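Local structure of periplasmic beta-glucosidase (Pseudomonas aeruginosa, 6R5T) at residues A[507-520]-A[527-540]. The protein probably hydrolyses terminal, non-reducing beta-D-glucosyl residues, releasing beta-D-glucose, as a periplasmic glycoside hydrolase of family 3. The protein carries 1 engineered substitution. Sequence-based numbering, arbitrary orientation.
Sequences KATGKPLVLVLMNG and WEQENADAILETWF
N519 and E537 reach for each other from opposite directions, amide and carboxylate planes turned 40° apart. The N519 amide donates through ND2 to E537 OE1 at 2.9 Å, meeting the syn side of the carboxylate from somewhat out of its plane, while R521 O takes a second bond from the same nitrogen. The other oxygen, E537 OE2, accepts the backbone N of W539 on its anti side, so a donor holds each carboxylate oxygen; the 2.4 Å between E537 OE2 and N519 OD1 is too short to be read with confidence. With CG anti to the backbone N, the E537 chain passes over the centre of the W539 ring, and a bend at the next bond (chi2 67°) turns the carboxylate toward N519. One face of the F540 ring covers the N519 backbone.

T538 holds OG1 between its backbone N and carbonyl carbon, which brings the hydroxyl 2.8 Å from L517 O, above the carbonyl plane; the T538 backbone N shares that acceptor, and CG2 rests on V516 CG1. The two segments belong to a beta-alpha-beta unit of the C-terminal domain: strands 513-518 and 534-537 run parallel, 12° apart, joined through helix 526-531. L515 N to A534 O and L517 N to L536 O are among the ladder bonds. Between sheet and helix, L515 sets CG against A532 CB at 3.7 Å and crosses E528 at about a right angle, CD1 against CG; further along the same face L517 CD1 meets I535 CG2. On the opposite face V516 and L536 pack against helix 545-553.

At the start of the strands D533 OD2 receives L513 N on its anti lone pair at 2.8 Å, and L513 O takes the backbone N of both D533 and A534. K507 lies across N531, its NZ bonded to N531 O at 2.8 Å on a lone pair, and a water links NZ to D533 OD2.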
loop_
_atom_site.group_PDB
_atom_site.type_symbol
_atom_site.label_atom_id
_atom_site.label_comp_id
_atom_site.label_asym_id
_atom_site.label_seq_id
_atom_site.Cartn_x
_atom_site.Cartn_y
_atom_site.Cartn_z
ATOM N N LYS A 507 -31.575 -2.709 14.994
ATOM C CA LYS A 507 -31.264 -4.004 15.639
ATOM C C LYS A 507 -31.919 -4.028 17.024
ATOM O O LYS A 507 -32.463 -5.105 17.407
ATOM C CB LYS A 507 -29.745 -4.126 15.759
ATOM C CG LYS A 507 -29.210 -5.332 16.529
ATOM C CD LYS A 507 -29.578 -6.638 15.926
ATOM C CE LYS A 507 -29.053 -7.816 16.747
ATOM N NZ LYS A 507 -29.350 -9.085 16.053
ATOM N N ALA A 508 -31.881 -2.899 17.712
ATOM C CA ALA A 508 -32.350 -2.796 19.124
ATOM C C ALA A 508 -33.881 -2.968 19.209
ATOM O O ALA A 508 -34.411 -3.269 20.304
ATOM C CB ALA A 508 -31.876 -1.502 19.702
ATOM N N THR A 509 -34.598 -2.958 18.099
ATOM C CA THR A 509 -36.073 -3.214 18.089
ATOM C C THR A 509 -36.408 -4.689 18.258
ATOM O O THR A 509 -37.586 -5.016 18.503
ATOM C CB THR A 509 -36.764 -2.747 16.807
ATOM O OG1 THR A 509 -36.366 -3.550 15.673
ATOM C CG2 THR A 509 -36.556 -1.267 16.599
ATOM N N GLY A 510 -35.447 -5.563 17.979
ATOM C CA GLY A 510 -35.658 -7.016 17.978
ATOM C C GLY A 510 -36.330 -7.548 16.732
ATOM O O GLY A 510 -36.539 -8.719 16.700
ATOM N N LYS A 511 -36.695 -6.716 15.744
ATOM C CA LYS A 511 -37.314 -7.200 14.505
ATOM C C LYS A 511 -36.222 -7.919 13.714
ATOM O O LYS A 511 -35.073 -7.461 13.740
ATOM C CB LYS A 511 -37.918 -6.036 13.722
ATOM C CG LYS A 511 -39.053 -5.349 14.454
ATOM C CD LYS A 511 -40.223 -6.190 14.616
ATOM C CE LYS A 511 -41.277 -5.476 15.453
ATOM N NZ LYS A 511 -42.452 -6.352 15.500
ATOM N N PRO A 512 -36.544 -9.017 13.000
ATOM C CA PRO A 512 -35.593 -9.639 12.078
ATOM C C PRO A 512 -35.048 -8.564 11.119
ATOM O O PRO A 512 -35.838 -7.760 10.642
ATOM C CB PRO A 512 -36.411 -10.696 11.349
ATOM C CG PRO A 512 -37.508 -11.044 12.332
ATOM C CD PRO A 512 -37.827 -9.748 13.041
ATOM N N LEU A 513 -33.730 -8.535 10.928
ATOM C CA LEU A 513 -33.092 -7.433 10.173
ATOM C C LEU A 513 -32.389 -8.009 8.949
ATOM O O LEU A 513 -31.370 -8.736 9.141
ATOM C CB LEU A 513 -32.131 -6.712 11.094
ATOM C CG LEU A 513 -31.316 -5.570 10.507
ATOM C CD1 LEU A 513 -32.204 -4.476 9.913
ATOM C CD2 LEU A 513 -30.347 -4.988 11.531
ATOM N N VAL A 514 -32.880 -7.671 7.772
ATOM C CA VAL A 514 -32.304 -8.105 6.482
ATOM C C VAL A 514 -31.565 -6.891 5.910
ATOM O O VAL A 514 -32.185 -5.866 5.738
ATOM C CB VAL A 514 -33.358 -8.593 5.477
ATOM C CG1 VAL A 514 -32.737 -8.907 4.142
ATOM C CG2 VAL A 514 -34.128 -9.793 5.985
ATOM N N LEU A 515 -30.258 -7.013 5.656
ATOM C CA LEU A 515 -29.529 -5.909 5.013
ATOM C C LEU A 515 -29.427 -6.161 3.529
ATOM O O LEU A 515 -28.969 -7.232 3.103
ATOM C CB LEU A 515 -28.117 -5.813 5.579
ATOM C CG LEU A 515 -27.933 -5.523 7.033
ATOM C CD1 LEU A 515 -26.495 -5.095 7.241
ATOM C CD2 LEU A 515 -28.920 -4.500 7.549
ATOM N N VAL A 516 -29.876 -5.185 2.765
ATOM C CA VAL A 516 -29.685 -5.133 1.309
ATOM C C VAL A 516 -28.631 -4.064 1.048
ATOM O O VAL A 516 -28.869 -2.880 1.286
ATOM C CB VAL A 516 -31.001 -4.847 0.554
ATOM C CG1 VAL A 516 -30.714 -4.646 -0.913
ATOM C CG2 VAL A 516 -32.025 -5.933 0.770
ATOM N N LEU A 517 -27.430 -4.493 0.674
ATOM C CA LEU A 517 -26.273 -3.591 0.583
ATOM C C LEU A 517 -26.128 -3.128 -0.868
ATOM O O LEU A 517 -26.158 -3.984 -1.793
ATOM C CB LEU A 517 -25.021 -4.392 0.921
ATOM C CG LEU A 517 -24.839 -4.912 2.335
ATOM C CD1 LEU A 517 -23.441 -5.545 2.418
ATOM C CD2 LEU A 517 -25.035 -3.819 3.362
ATOM N N MET A 518 -25.950 -1.833 -1.057
ATOM C CA MET A 518 -25.516 -1.277 -2.358
ATOM C C MET A 518 -24.149 -0.672 -2.099
ATOM O O MET A 518 -23.913 -0.017 -1.063
ATOM C CB MET A 518 -26.470 -0.243 -2.931
ATOM C CG MET A 518 -27.802 -0.762 -3.114
ATOM S SD MET A 518 -28.660 0.306 -4.334
ATOM C CE MET A 518 -30.273 -0.385 -4.026
ATOM N N ASN A 519 -23.275 -0.824 -3.062
ATOM C CA ASN A 519 -21.891 -0.363 -2.881
ATOM C C ASN A 519 -21.110 -0.697 -4.146
ATOM O O ASN A 519 -21.500 -1.629 -4.898
ATOM C CB ASN A 519 -21.175 -1.074 -1.724
ATOM C CG ASN A 519 -21.342 -2.571 -1.679
ATOM O OD1 ASN A 519 -22.493 -3.060 -1.562
ATOM N ND2 ASN A 519 -20.256 -3.327 -1.741
ATOM N N GLY A 520 -20.002 0.023 -4.347
ATOM C CA GLY A 520 -19.194 -0.167 -5.559
ATOM C C GLY A 520 -17.819 -0.699 -5.256
ATOM O O GLY A 520 -16.978 -0.750 -6.153
ATOM N N TRP A 527 -19.528 -5.505 12.087
ATOM C CA TRP A 527 -20.715 -5.354 12.982
ATOM C C TRP A 527 -21.900 -6.026 12.309
ATOM O O TRP A 527 -22.698 -6.729 12.959
ATOM C CB TRP A 527 -21.023 -3.888 13.289
ATOM C CG TRP A 527 -22.221 -3.712 14.168
ATOM C CD1 TRP A 527 -22.214 -3.553 15.531
ATOM C CD2 TRP A 527 -23.594 -3.658 13.773
ATOM N NE1 TRP A 527 -23.495 -3.420 15.998
ATOM C CE2 TRP A 527 -24.362 -3.537 14.956
ATOM C CE3 TRP A 527 -24.245 -3.765 12.554
ATOM C CZ2 TRP A 527 -25.749 -3.458 14.912
ATOM C CZ3 TRP A 527 -25.615 -3.721 12.516
ATOM C CH2 TRP A 527 -26.349 -3.557 13.692
ATOM N N GLU A 528 -22.030 -5.800 11.011
ATOM C CA GLU A 528 -23.176 -6.342 10.239
ATOM C C GLU A 528 -23.157 -7.876 10.254
ATOM O O GLU A 528 -24.202 -8.522 10.454
ATOM C CB GLU A 528 -23.150 -5.769 8.819
ATOM C CG GLU A 528 -23.362 -4.269 8.769
ATOM C CD GLU A 528 -22.164 -3.384 9.132
ATOM O OE1 GLU A 528 -21.020 -3.887 9.372
ATOM O OE2 GLU A 528 -22.347 -2.143 9.248
ATOM N N GLN A 529 -21.988 -8.466 10.026
ATOM C CA GLN A 529 -21.892 -9.945 10.005
ATOM C C GLN A 529 -22.266 -10.509 11.408
ATOM O O GLN A 529 -22.772 -11.638 11.488
ATOM C CB GLN A 529 -20.496 -10.354 9.539
ATOM C CG GLN A 529 -20.247 -11.866 9.587
ATOM C CD GLN A 529 -21.160 -12.698 8.720
ATOM O OE1 GLN A 529 -21.695 -12.241 7.721
ATOM N NE2 GLN A 529 -21.367 -13.944 9.138
ATOM N N GLU A 530 -21.984 -9.785 12.477
ATOM C CA GLU A 530 -22.310 -10.256 13.844
ATOM C C GLU A 530 -23.811 -10.053 14.130
ATOM O O GLU A 530 -24.424 -10.925 14.806
ATOM C CB GLU A 530 -21.435 -9.517 14.829
ATOM C CG GLU A 530 -21.557 -10.014 16.251
ATOM C CD GLU A 530 -21.355 -11.513 16.434
ATOM O OE1 GLU A 530 -22.070 -12.072 17.289
ATOM O OE2 GLU A 530 -20.475 -12.122 15.756
ATOM N N ASN A 531 -24.417 -8.979 13.642
ATOM C CA ASN A 531 -25.731 -8.539 14.170
ATOM C C ASN A 531 -26.872 -8.696 13.169
ATOM O O ASN A 531 -28.045 -8.818 13.582
ATOM C CB ASN A 531 -25.629 -7.087 14.625
ATOM C CG ASN A 531 -24.819 -6.984 15.882
ATOM O OD1 ASN A 531 -25.371 -7.250 16.949
ATOM N ND2 ASN A 531 -23.534 -6.662 15.808
ATOM N N ALA A 532 -26.639 -8.496 11.864
ATOM C CA ALA A 532 -27.767 -8.600 10.917
ATOM C C ALA A 532 -28.258 -10.039 10.903
ATOM O O ALA A 532 -27.455 -10.959 11.116
ATOM C CB ALA A 532 -27.396 -8.185 9.525
ATOM N N ASP A 533 -29.516 -10.264 10.584
ATOM C CA ASP A 533 -29.984 -11.661 10.467
ATOM C C ASP A 533 -29.711 -12.184 9.061
ATOM O O ASP A 533 -29.520 -13.361 8.915
ATOM C CB ASP A 533 -31.452 -11.762 10.835
ATOM C CG ASP A 533 -31.634 -11.355 12.296
ATOM O OD1 ASP A 533 -30.971 -11.971 13.169
ATOM O OD2 ASP A 533 -32.309 -10.341 12.560
ATOM N N ALA A 534 -29.720 -11.328 8.030
ATOM C CA ALA A 534 -29.323 -11.775 6.690
ATOM C C ALA A 534 -28.679 -10.592 5.986
ATOM O O ALA A 534 -29.000 -9.431 6.333
ATOM C CB ALA A 534 -30.456 -12.315 5.865
ATOM N N ILE A 535 -27.775 -10.866 5.063
ATOM C CA ILE A 535 -27.054 -9.790 4.317
ATOM C C ILE A 535 -26.964 -10.201 2.860
ATOM O O ILE A 535 -26.462 -11.282 2.593
ATOM C CB ILE A 535 -25.631 -9.576 4.856
ATOM C CG1 ILE A 535 -25.589 -9.231 6.332
ATOM C CG2 ILE A 535 -24.906 -8.504 4.042
ATOM C CD1 ILE A 535 -24.220 -9.202 6.919
ATOM N N LEU A 536 -27.480 -9.357 1.978
ATOM C CA LEU A 536 -27.451 -9.599 0.527
ATOM C C LEU A 536 -26.653 -8.449 -0.095
ATOM O O LEU A 536 -27.031 -7.299 0.017
ATOM C CB LEU A 536 -28.858 -9.655 -0.053
ATOM C CG LEU A 536 -28.965 -9.971 -1.535
ATOM C CD1 LEU A 536 -28.447 -11.408 -1.802
ATOM C CD2 LEU A 536 -30.394 -9.747 -2.050
ATOM N N GLU A 537 -25.540 -8.796 -0.720
ATOM C CA GLU A 537 -24.704 -7.841 -1.475
ATOM C C GLU A 537 -25.320 -7.643 -2.861
ATOM O O GLU A 537 -25.403 -8.647 -3.607
ATOM C CB GLU A 537 -23.287 -8.396 -1.529
ATOM C CG GLU A 537 -22.381 -7.644 -2.492
ATOM C CD GLU A 537 -22.126 -6.247 -2.020
ATOM O OE1 GLU A 537 -21.125 -6.055 -1.287
ATOM O OE2 GLU A 537 -22.934 -5.332 -2.344
ATOM N N THR A 538 -25.730 -6.422 -3.210
ATOM C CA THR A 538 -26.379 -6.173 -4.505
ATOM C C THR A 538 -25.560 -5.207 -5.356
ATOM O O THR A 538 -26.010 -4.846 -6.475
ATOM C CB THR A 538 -27.810 -5.633 -4.336
ATOM O OG1 THR A 538 -27.818 -4.245 -3.991
ATOM C CG2 THR A 538 -28.553 -6.447 -3.304
ATOM N N TRP A 539 -24.384 -4.783 -4.897
ATOM C CA TRP A 539 -23.510 -3.914 -5.709
ATOM C C TRP A 539 -24.301 -2.672 -6.111
ATOM O O TRP A 539 -24.987 -2.114 -5.251
ATOM C CB TRP A 539 -22.975 -4.683 -6.902
ATOM C CG TRP A 539 -22.440 -6.037 -6.599
ATOM C CD1 TRP A 539 -23.019 -7.219 -6.923
ATOM C CD2 TRP A 539 -21.219 -6.332 -5.929
ATOM N NE1 TRP A 539 -22.235 -8.247 -6.505
ATOM C CE2 TRP A 539 -21.108 -7.737 -5.916
ATOM C CE3 TRP A 539 -20.215 -5.563 -5.312
ATOM C CZ2 TRP A 539 -20.039 -8.382 -5.311
ATOM C CZ3 TRP A 539 -19.161 -6.221 -4.707
ATOM C CH2 TRP A 539 -19.074 -7.605 -4.719
ATOM N N PHE A 540 -24.257 -2.256 -7.368
ATOM C CA PHE A 540 -25.309 -1.384 -7.957
ATOM C C PHE A 540 -25.880 -2.232 -9.083
ATOM O O PHE A 540 -25.136 -2.533 -10.031
ATOM C CB PHE A 540 -24.776 -0.024 -8.413
ATOM C CG PHE A 540 -24.173 0.822 -7.321
ATOM C CD1 PHE A 540 -24.931 1.222 -6.225
ATOM C CD2 PHE A 540 -22.846 1.141 -7.349
ATOM C CE1 PHE A 540 -24.373 1.972 -5.207
ATOM C CE2 PHE A 540 -22.281 1.880 -6.323
ATOM C CZ PHE A 540 -23.048 2.289 -5.254
HETATM O O HOH W 1 -32.077 -9.390 15.132
#